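Local coordinates for protein calreticulin, putative,Calreticulin, putative (Trypanosoma cruzi, PDB 5HCF) that probably acts as a lectin-like chaperone, its globular domain having a legume lectin fold with dual carbohydrate- and peptide-binding properties, at residues R44-F58 with T209-I223. Residues are numbered along the deposited sequence; the frame is centred on the assembly and turned at random.
Sequences RLTEDARFYALSTAF and THVGIDVWQVESGSI
Phe-51 and Trp-216 face each other as a non-hydrogen-bonded pair of two antiparallel strands, and their rings form an inclined edge-to-face stack: the six-membered ring of the indole sends its CE3 edge over the centre of the phenyl face, with centroids 4.7 Å apart and planes at 51°. With CG of Trp-216 opposite its own backbone N (chi1 157°), the indole leans across the neighbouring strand, and CE3 also comes within 3.3 Å of Arg-50 O. On the other face of the sheet, Leu-45 CD1 sits over the centre of the Tyr-52 ring, and the same methyl meets Val-215 CG2 at 3.7 Å. The phenol hydroxyl gives its proton to Glu-47 O at 2.6 Å, in the carbonyl plane and on a lone pair, which ties the ring to the turn leading into its own strand. Ser-220 OG lies among several acceptors, 3.1 Å from Tyr-52 OH and 2.9 Å from Leu-45 O. A second bond joins the two turns: the backbone N of Ser-220 donates to the side-chain OD1 of Asp-48 at 2.9 Å, meeting it from above the carboxylate plane. Ala-49 and Arg-50 both oppose Gln-217, a G1 beta bulge at the start of the pairing between the two strands. Farther along, Thr-56 CG2 and Val-211 CG1 lie side by side at 3.4 Å, and the Phe-58 ring extends over His-210 CA. Both loops thus illustrate how a beta sandwich passes from one sheet to the other: strands 50-62 and 208-217 are neighbours in the seven-stranded sheet, whereas Arg-44 and Ile-223 pair in the second sheet, through strands 42-45 and 223-230. Leu-45 and Ile-213 both pack on Phe-224 of strand 223-230, while strands 15-16 and 83-91 flank the pair 50-62 and 208-217.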
ATOM      1  N   ARG A  44      -6.599   9.846  -9.525  1.00 40.89           N
ATOM      2  CA  ARG A  44      -5.505  10.143 -10.439  1.00 42.04           C
ATOM      3  C   ARG A  44      -4.723  11.378 -10.004  1.00 43.89           C
ATOM      4  O   ARG A  44      -5.301  12.446  -9.778  1.00 46.64           O
ATOM      5  CB  ARG A  44      -6.042  10.332 -11.859  1.00 42.93           C
ATOM      6  CG  ARG A  44      -4.992  10.689 -12.887  1.00 43.65           C
ATOM      7  CD  ARG A  44      -5.619  10.851 -14.266  1.00 47.85           C
ATOM      8  NE  ARG A  44      -4.632  11.265 -15.258  1.00 49.41           N
ATOM      9  CZ  ARG A  44      -4.261  12.525 -15.466  1.00 48.50           C
ATOM     10  NH1 ARG A  44      -4.807  13.507 -14.761  1.00 47.78           N
ATOM     11  NH2 ARG A  44      -3.348  12.802 -16.385  1.00 49.03           N
ATOM     12  N   LEU A  45      -3.409  11.225  -9.880  1.00 40.81           N
ATOM     13  CA  LEU A  45      -2.540  12.348  -9.564  1.00 40.66           C
ATOM     14  C   LEU A  45      -2.220  13.088 -10.860  1.00 44.27           C
ATOM     15  O   LEU A  45      -1.812  12.474 -11.843  1.00 44.72           O
ATOM     16  CB  LEU A  45      -1.271  11.871  -8.863  1.00 38.18           C
ATOM     17  CG  LEU A  45      -1.486  10.816  -7.777  1.00 35.12           C
ATOM     18  CD1 LEU A  45      -0.275  10.737  -6.868  1.00 32.25           C
ATOM     19  CD2 LEU A  45      -2.747  11.103  -6.973  1.00 35.87           C
ATOM     20  N   THR A  46      -2.414  14.404 -10.854  1.00 47.29           N
ATOM     21  CA  THR A  46      -2.467  15.184 -12.090  1.00 49.51           C
ATOM     22  C   THR A  46      -1.214  15.987 -12.417  1.00 50.61           C
ATOM     23  O   THR A  46      -0.924  16.222 -13.587  1.00 55.20           O
ATOM     24  CB  THR A  46      -3.657  16.165 -12.069  1.00 51.83           C
ATOM     25  OG1 THR A  46      -3.505  17.092 -10.985  1.00 51.95           O
ATOM     26  CG2 THR A  46      -4.962  15.408 -11.899  1.00 52.23           C
ATOM     27  N   GLU A  47      -0.481  16.421 -11.399  1.00 47.24           N
ATOM     28  CA  GLU A  47       0.564  17.415 -11.612  1.00 46.63           C
ATOM     29  C   GLU A  47       1.976  16.876 -11.407  1.00 45.85           C
ATOM     30  O   GLU A  47       2.283  16.262 -10.384  1.00 46.85           O
ATOM     31  CB  GLU A  47       0.331  18.611 -10.690  1.00 48.34           C
ATOM     32  CG  GLU A  47      -0.947  19.386 -10.990  1.00 51.10           C
ATOM     33  CD  GLU A  47      -1.073  20.642 -10.152  1.00 54.65           C
ATOM     34  OE1 GLU A  47      -1.249  20.521  -8.920  1.00 55.23           O
ATOM     35  OE2 GLU A  47      -0.988  21.748 -10.726  1.00 56.64           O
ATOM     36  N   ASP A  48       2.831  17.123 -12.393  1.00 44.99           N
ATOM     37  CA  ASP A  48       4.233  16.719 -12.339  1.00 44.44           C
ATOM     38  C   ASP A  48       4.969  17.452 -11.230  1.00 43.74           C
ATOM     39  O   ASP A  48       4.639  18.591 -10.910  1.00 45.97           O
ATOM     40  CB  ASP A  48       4.927  16.997 -13.678  1.00 44.95           C
ATOM     41  CG  ASP A  48       4.484  16.050 -14.771  1.00 44.15           C
ATOM     42  OD1 ASP A  48       3.709  15.119 -14.460  1.00 44.89           O
ATOM     43  OD2 ASP A  48       4.911  16.239 -15.935  1.00 42.72           O
ATOM     44  N   ALA A  49       5.961  16.792 -10.646  1.00 41.41           N
ATOM     45  CA  ALA A  49       6.841  17.428  -9.665  1.00 42.25           C
ATOM     46  C   ALA A  49       6.083  18.033  -8.477  1.00 43.28           C
ATOM     47  O   ALA A  49       6.287  19.198  -8.136  1.00 44.50           O
ATOM     48  CB  ALA A  49       7.689  18.502 -10.344  1.00 40.81           C
ATOM     49  N   ARG A  50       5.233  17.230  -7.848  0.63 42.03           N
ATOM     50  CA  ARG A  50       4.463  17.676  -6.694  0.63 41.91           C
ATOM     51  C   ARG A  50       4.479  16.639  -5.578  0.63 40.16           C
ATOM     52  O   ARG A  50       4.688  15.452  -5.814  0.63 39.02           O
ATOM     53  CB  ARG A  50       3.007  17.972  -7.091  0.63 41.85           C
ATOM     54  CG  ARG A  50       2.833  19.058  -8.145  0.63 42.98           C
ATOM     55  CD  ARG A  50       2.931  20.449  -7.541  0.63 44.62           C
ATOM     56  NE  ARG A  50       3.039  21.487  -8.564  0.63 46.49           N
ATOM     57  CZ  ARG A  50       4.135  21.707  -9.284  0.63 45.82           C
ATOM     58  NH1 ARG A  50       5.207  20.952  -9.094  0.63 43.52           N
ATOM     59  NH2 ARG A  50       4.159  22.670 -10.194  0.63 46.35           N
ATOM     60  N   PHE A  51       4.244  17.097  -4.358  1.00 40.21           N
ATOM     61  CA  PHE A  51       3.933  16.204  -3.254  1.00 38.37           C
ATOM     62  C   PHE A  51       2.424  16.015  -3.217  1.00 39.86           C
ATOM     63  O   PHE A  51       1.671  16.910  -3.598  1.00 41.23           O
ATOM     64  CB  PHE A  51       4.426  16.759  -1.920  1.00 39.42           C
ATOM     65  CG  PHE A  51       5.918  16.780  -1.780  1.00 41.35           C
ATOM     66  CD1 PHE A  51       6.597  15.665  -1.311  1.00 41.48           C
ATOM     67  CD2 PHE A  51       6.642  17.917  -2.096  1.00 42.76           C
ATOM     68  CE1 PHE A  51       7.973  15.683  -1.165  1.00 41.06           C
ATOM     69  CE2 PHE A  51       8.021  17.942  -1.953  1.00 43.03           C
ATOM     70  CZ  PHE A  51       8.685  16.823  -1.483  1.00 41.64           C
ATOM     71  N   TYR A  52       1.978  14.851  -2.769  1.00 40.70           N
ATOM     72  CA  TYR A  52       0.551  14.629  -2.578  1.00 40.91           C
ATOM     73  C   TYR A  52       0.293  14.174  -1.142  1.00 41.73           C
ATOM     74  O   TYR A  52       1.107  13.467  -0.552  1.00 42.24           O
ATOM     75  CB  TYR A  52       0.023  13.603  -3.588  1.00 38.70           C
ATOM     76  CG  TYR A  52       0.106  14.077  -5.024  1.00 39.03           C
ATOM     77  CD1 TYR A  52       1.313  14.051  -5.722  1.00 37.37           C
ATOM     78  CD2 TYR A  52      -1.021  14.557  -5.681  1.00 40.61           C
ATOM     79  CE1 TYR A  52       1.389  14.490  -7.038  1.00 37.81           C
ATOM     80  CE2 TYR A  52      -0.955  14.997  -6.992  1.00 40.95           C
ATOM     81  CZ  TYR A  52       0.249  14.964  -7.667  1.00 39.54           C
ATOM     82  OH  TYR A  52       0.302  15.409  -8.971  1.00 38.55           O
ATOM     83  N   ALA A  53      -0.831  14.599  -0.580  1.00 43.68           N
ATOM     84  CA  ALA A  53      -1.191  14.229   0.785  1.00 43.74           C
ATOM     85  C   ALA A  53      -2.685  14.399   1.003  1.00 46.09           C
ATOM     86  O   ALA A  53      -3.160  15.497   1.286  1.00 48.39           O
ATOM     87  CB  ALA A  53      -0.414  15.061   1.791  1.00 42.37           C
ATOM     88  N   LEU A  54      -3.417  13.298   0.873  1.00 45.75           N
ATOM     89  CA  LEU A  54      -4.852  13.282   1.127  1.00 48.04           C
ATOM     90  C   LEU A  54      -5.262  11.975   1.802  1.00 48.19           C
ATOM     91  O   LEU A  54      -4.621  10.938   1.624  1.00 49.09           O
ATOM     92  CB  LEU A  54      -5.627  13.517  -0.177  1.00 49.90           C
ATOM     93  CG  LEU A  54      -5.331  12.640  -1.400  1.00 51.60           C
ATOM     94  CD1 LEU A  54      -5.963  11.273  -1.298  1.00 52.33           C
ATOM     95  CD2 LEU A  54      -5.794  13.339  -2.671  1.00 54.18           C
ATOM     96  N   SER A  55      -6.333  12.034   2.581  1.00 48.07           N
ATOM     97  CA  SER A  55      -6.708  10.921   3.445  1.00 46.83           C
ATOM     98  C   SER A  55      -8.213  10.837   3.645  1.00 44.48           C
ATOM     99  O   SER A  55      -8.945  11.790   3.377  1.00 46.49           O
ATOM    100  CB  SER A  55      -6.015  11.043   4.809  1.00 47.10           C
ATOM    101  OG  SER A  55      -6.097  12.366   5.316  1.00 48.86           O
ATOM    102  N   THR A  56      -8.667   9.680   4.104  1.00 41.37           N
ATOM    103  CA  THR A  56     -10.064   9.505   4.466  1.00 42.95           C
ATOM    104  C   THR A  56     -10.139   8.637   5.715  1.00 42.55           C
ATOM    105  O   THR A  56      -9.245   7.832   5.977  1.00 42.25           O
ATOM    106  CB  THR A  56     -10.885   8.870   3.327  1.00 43.11           C
ATOM    107  OG1 THR A  56     -12.281   8.956   3.635  1.00 46.22           O
ATOM    108  CG2 THR A  56     -10.493   7.414   3.125  1.00 36.45           C
ATOM    109  N   ALA A  57     -11.203   8.808   6.489  1.00 42.72           N
ATOM    110  CA  ALA A  57     -11.357   8.069   7.732  1.00 43.41           C
ATOM    111  C   ALA A  57     -12.182   6.810   7.520  1.00 46.18           C
ATOM    112  O   ALA A  57     -13.174   6.825   6.786  1.00 48.63           O
ATOM    113  CB  ALA A  57     -11.995   8.949   8.797  1.00 43.63           C
ATOM    114  N   PHE A  58     -11.752   5.718   8.148  1.00 45.04           N
ATOM    115  CA  PHE A  58     -12.547   4.500   8.166  1.00 48.00           C
ATOM    116  C   PHE A  58     -13.857   4.791   8.890  1.00 52.71           C
ATOM    117  O   PHE A  58     -13.857   5.459   9.926  1.00 53.78           O
ATOM    118  CB  PHE A  58     -11.796   3.362   8.863  1.00 47.57           C
ATOM    119  CG  PHE A  58     -10.448   3.058   8.268  1.00 46.67           C
ATOM    120  CD1 PHE A  58     -10.304   2.843   6.905  1.00 45.99           C
ATOM    121  CD2 PHE A  58      -9.321   2.981   9.076  1.00 45.57           C
ATOM    122  CE1 PHE A  58      -9.061   2.559   6.360  1.00 44.07           C
ATOM    123  CE2 PHE A  58      -8.078   2.697   8.536  1.00 42.54           C
ATOM    124  CZ  PHE A  58      -7.948   2.486   7.176  1.00 42.00           C
ATOM    125  N   THR A 209      -7.311   4.267  11.975  1.00 42.94           N
ATOM    126  CA  THR A 209      -8.391   5.236  11.864  1.00 44.08           C
ATOM    127  C   THR A 209      -8.461   5.920  10.493  1.00 44.86           C
ATOM    128  O   THR A 209      -9.527   6.371  10.080  1.00 48.63           O
ATOM    129  CB  THR A 209      -8.257   6.305  12.957  1.00 46.78           C
ATOM    130  OG1 THR A 209      -9.494   7.009  13.099  1.00 54.05           O
ATOM    131  CG2 THR A 209      -7.154   7.283  12.608  1.00 43.79           C
ATOM    132  N   HIS A 210      -7.336   6.002   9.791  1.00 41.78           N
ATOM    133  CA  HIS A 210      -7.316   6.615   8.464  1.00 41.36           C
ATOM    134  C   HIS A 210      -6.501   5.815   7.455  1.00 39.71           C
ATOM    135  O   HIS A 210      -5.584   5.080   7.820  1.00 37.96           O
ATOM    136  CB  HIS A 210      -6.745   8.036   8.528  1.00 42.20           C
ATOM    137  CG  HIS A 210      -7.593   9.005   9.294  1.00 43.32           C
ATOM    138  ND1 HIS A 210      -7.274   9.427  10.563  1.00 43.76           N
ATOM    139  CD2 HIS A 210      -8.730   9.655   8.949  1.00 43.35           C
ATOM    140  CE1 HIS A 210      -8.188  10.288  10.980  1.00 44.05           C
ATOM    141  NE2 HIS A 210      -9.080  10.441  10.022  1.00 44.69           N
ATOM    142  N   VAL A 211      -6.849   5.964   6.181  1.00 39.80           N
ATOM    143  CA  VAL A 211      -5.951   5.596   5.096  1.00 38.34           C
ATOM    144  C   VAL A 211      -5.507   6.890   4.426  1.00 40.17           C
ATOM    145  O   VAL A 211      -6.314   7.797   4.220  1.00 44.18           O
ATOM    146  CB  VAL A 211      -6.613   4.655   4.070  1.00 36.16           C
ATOM    147  CG1 VAL A 211      -7.789   5.341   3.398  1.00 36.00           C
ATOM    148  CG2 VAL A 211      -5.602   4.216   3.033  1.00 33.97           C
ATOM    149  N   GLY A 212      -4.230   6.983   4.084  1.00 36.96           N
ATOM    150  CA  GLY A 212      -3.722   8.179   3.443  1.00 32.55           C
ATOM    151  C   GLY A 212      -2.792   7.889   2.288  1.00 31.52           C
ATOM    152  O   GLY A 212      -2.085   6.881   2.280  1.00 27.58           O
ATOM    153  N   ILE A 213      -2.793   8.785   1.308  1.00 32.87           N
ATOM    154  CA  ILE A 213      -1.840   8.723   0.216  1.00 33.37           C
ATOM    155  C   ILE A 213      -0.870   9.881   0.342  1.00 37.11           C
ATOM    156  O   ILE A 213      -1.236  11.042   0.168  1.00 38.42           O
ATOM    157  CB  ILE A 213      -2.525   8.759  -1.162  1.00 32.91           C
ATOM    158  CG1 ILE A 213      -3.211   7.421  -1.442  1.00 33.36           C
ATOM    159  CG2 ILE A 213      -1.515   9.044  -2.251  1.00 31.40           C
ATOM    160  CD1 ILE A 213      -4.217   7.462  -2.573  1.00 34.42           C
ATOM    161  N   ASP A 214       0.369   9.545   0.665  1.00 39.67           N
ATOM    162  CA  ASP A 214       1.420  10.527   0.875  1.00 41.21           C
ATOM    163  C   ASP A 214       2.601  10.154  -0.011  1.00 40.42           C
ATOM    164  O   ASP A 214       3.446   9.341   0.375  1.00 41.39           O
ATOM    165  CB  ASP A 214       1.823  10.567   2.350  1.00 42.94           C
ATOM    166  CG  ASP A 214       3.155  11.250   2.576  1.00 44.59           C
ATOM    167  OD1 ASP A 214       3.441  12.250   1.884  1.00 46.85           O
ATOM    168  OD2 ASP A 214       3.929  10.762   3.430  1.00 43.57           O
ATOM    169  N   VAL A 215       2.650  10.728  -1.209  1.00 39.11           N
ATOM    170  CA  VAL A 215       3.695  10.367  -2.166  1.00 36.15           C
ATOM    171  C   VAL A 215       4.278  11.579  -2.875  1.00 39.63           C
ATOM    172  O   VAL A 215       3.647  12.628  -2.959  1.00 44.33           O
ATOM    173  CB  VAL A 215       3.175   9.388  -3.243  1.00 29.37           C
ATOM    174  CG1 VAL A 215       2.648   8.127  -2.603  1.00 27.21           C
ATOM    175  CG2 VAL A 215       2.104  10.048  -4.096  1.00 29.31           C
ATOM    176  N   TRP A 216       5.497  11.416  -3.378  1.00 38.73           N
ATOM    177  CA  TRP A 216       6.126  12.391  -4.256  1.00 36.58           C
ATOM    178  C   TRP A 216       6.183  11.823  -5.667  1.00 34.58           C
ATOM    179  O   TRP A 216       6.516  10.655  -5.853  1.00 30.61           O
ATOM    180  CB  TRP A 216       7.532  12.747  -3.755  1.00 35.65           C
ATOM    181  CG  TRP A 216       8.450  13.289  -4.818  1.00 34.18           C
ATOM    182  CD1 TRP A 216       9.359  12.585  -5.557  1.00 32.33           C
ATOM    183  CD2 TRP A 216       8.541  14.647  -5.263  1.00 35.02           C
ATOM    184  NE1 TRP A 216      10.012  13.420  -6.428  1.00 30.88           N
ATOM    185  CE2 TRP A 216       9.528  14.693  -6.270  1.00 34.45           C
ATOM    186  CE3 TRP A 216       7.885  15.831  -4.908  1.00 35.33           C
ATOM    187  CZ2 TRP A 216       9.875  15.873  -6.924  1.00 34.97           C
ATOM    188  CZ3 TRP A 216       8.231  17.001  -5.557  1.00 36.31           C
ATOM    189  CH2 TRP A 216       9.216  17.013  -6.555  1.00 36.31           C
ATOM    190  N   GLN A 217       5.840  12.645  -6.655  1.00 36.87           N
ATOM    191  CA  GLN A 217       5.908  12.224  -8.052  1.00 37.78           C
ATOM    192  C   GLN A 217       6.559  13.269  -8.949  1.00 40.02           C
ATOM    193  O   GLN A 217       6.141  14.427  -8.974  1.00 38.94           O
ATOM    194  CB  GLN A 217       4.518  11.897  -8.608  1.00 37.80           C
ATOM    195  CG  GLN A 217       3.997  10.514  -8.259  1.00 38.09           C
ATOM    196  CD  GLN A 217       2.836  10.106  -9.146  1.00 41.22           C
ATOM    197  OE1 GLN A 217       1.760  10.689  -9.091  1.00 44.65           O
ATOM    198  NE2 GLN A 217       3.062   9.113  -9.991  1.00 43.76           N
ATOM    199  N   VAL A 218       7.586  12.844  -9.681  1.00 34.06           N
ATOM    200  CA  VAL A 218       8.181  13.673 -10.721  1.00 37.67           C
ATOM    201  C   VAL A 218       7.298  13.618 -11.962  1.00 39.42           C
ATOM    202  O   VAL A 218       6.757  14.635 -12.396  1.00 44.01           O
ATOM    203  CB  VAL A 218       9.601  13.224 -11.095  1.00 38.50           C
ATOM    204  CG1 VAL A 218      10.132  14.085 -12.236  1.00 38.31           C
ATOM    205  CG2 VAL A 218      10.526  13.298  -9.884  1.00 38.57           C
ATOM    206  N   GLU A 219       7.167  12.424 -12.536  1.00 37.25           N
ATOM    207  CA  GLU A 219       6.237  12.199 -13.640  1.00 38.75           C
ATOM    208  C   GLU A 219       4.904  11.720 -13.077  1.00 39.10           C
ATOM    209  O   GLU A 219       4.784  10.576 -12.633  1.00 39.82           O
ATOM    210  CB  GLU A 219       6.795  11.177 -14.636  1.00 37.46           C
ATOM    211  CG  GLU A 219       8.204  11.491 -15.148  1.00 37.49           C
ATOM    212  CD  GLU A 219       9.310  11.091 -14.166  1.00 38.21           C
ATOM    213  OE1 GLU A 219       9.041  10.318 -13.221  1.00 34.30           O
ATOM    214  OE2 GLU A 219      10.457  11.550 -14.344  1.00 41.40           O
ATOM    215  N   SER A 220       3.907  12.600 -13.079  1.00 37.81           N
ATOM    216  CA  SER A 220       2.620  12.276 -12.477  1.00 38.22           C
ATOM    217  C   SER A 220       1.705  11.540 -13.453  1.00 35.21           C
ATOM    218  O   SER A 220       2.087  11.275 -14.591  1.00 33.44           O
ATOM    219  CB  SER A 220       1.940  13.546 -11.960  1.00 42.44           C
ATOM    220  OG  SER A 220       0.855  13.229 -11.106  1.00 44.91           O
ATOM    221  N   GLY A 221       0.500  11.210 -12.995  1.00 35.37           N
ATOM    222  CA  GLY A 221      -0.471  10.522 -13.825  1.00 38.16           C
ATOM    223  C   GLY A 221      -0.919   9.184 -13.261  1.00 39.32           C
ATOM    224  O   GLY A 221      -1.703   8.477 -13.890  1.00 42.44           O
ATOM    225  N   SER A 222      -0.420   8.829 -12.080  1.00 37.44           N
ATOM    226  CA  SER A 222      -0.754   7.543 -11.459  1.00 36.05           C
ATOM    227  C   SER A 222      -2.226   7.473 -11.051  1.00 35.62           C
ATOM    228  O   SER A 222      -2.831   8.484 -10.702  1.00 34.41           O
ATOM    229  CB  SER A 222       0.133   7.283 -10.239  1.00 33.88           C
ATOM    230  OG  SER A 222       1.484   7.059 -10.616  1.00 33.48           O
ATOM    231  N   ILE A 223      -2.796   6.273 -11.100  1.00 36.48           N
ATOM    232  CA  ILE A 223      -4.192   6.081 -10.724  1.00 37.51           C
ATOM    233  C   ILE A 223      -4.344   4.996  -9.657  1.00 39.47           C
ATOM    234  O   ILE A 223      -3.965   3.843  -9.866  1.00 41.27           O
ATOM    235  CB  ILE A 223      -5.054   5.720 -11.948  1.00 36.26           C
ATOM    236  CG1 ILE A 223      -4.908   6.794 -13.031  1.00 35.23           C
ATOM    237  CG2 ILE A 223      -6.524   5.538 -11.546  1.00 35.60           C
ATOM    238  CD1 ILE A 223      -5.697   6.499 -14.283  1.00 37.36           C
TER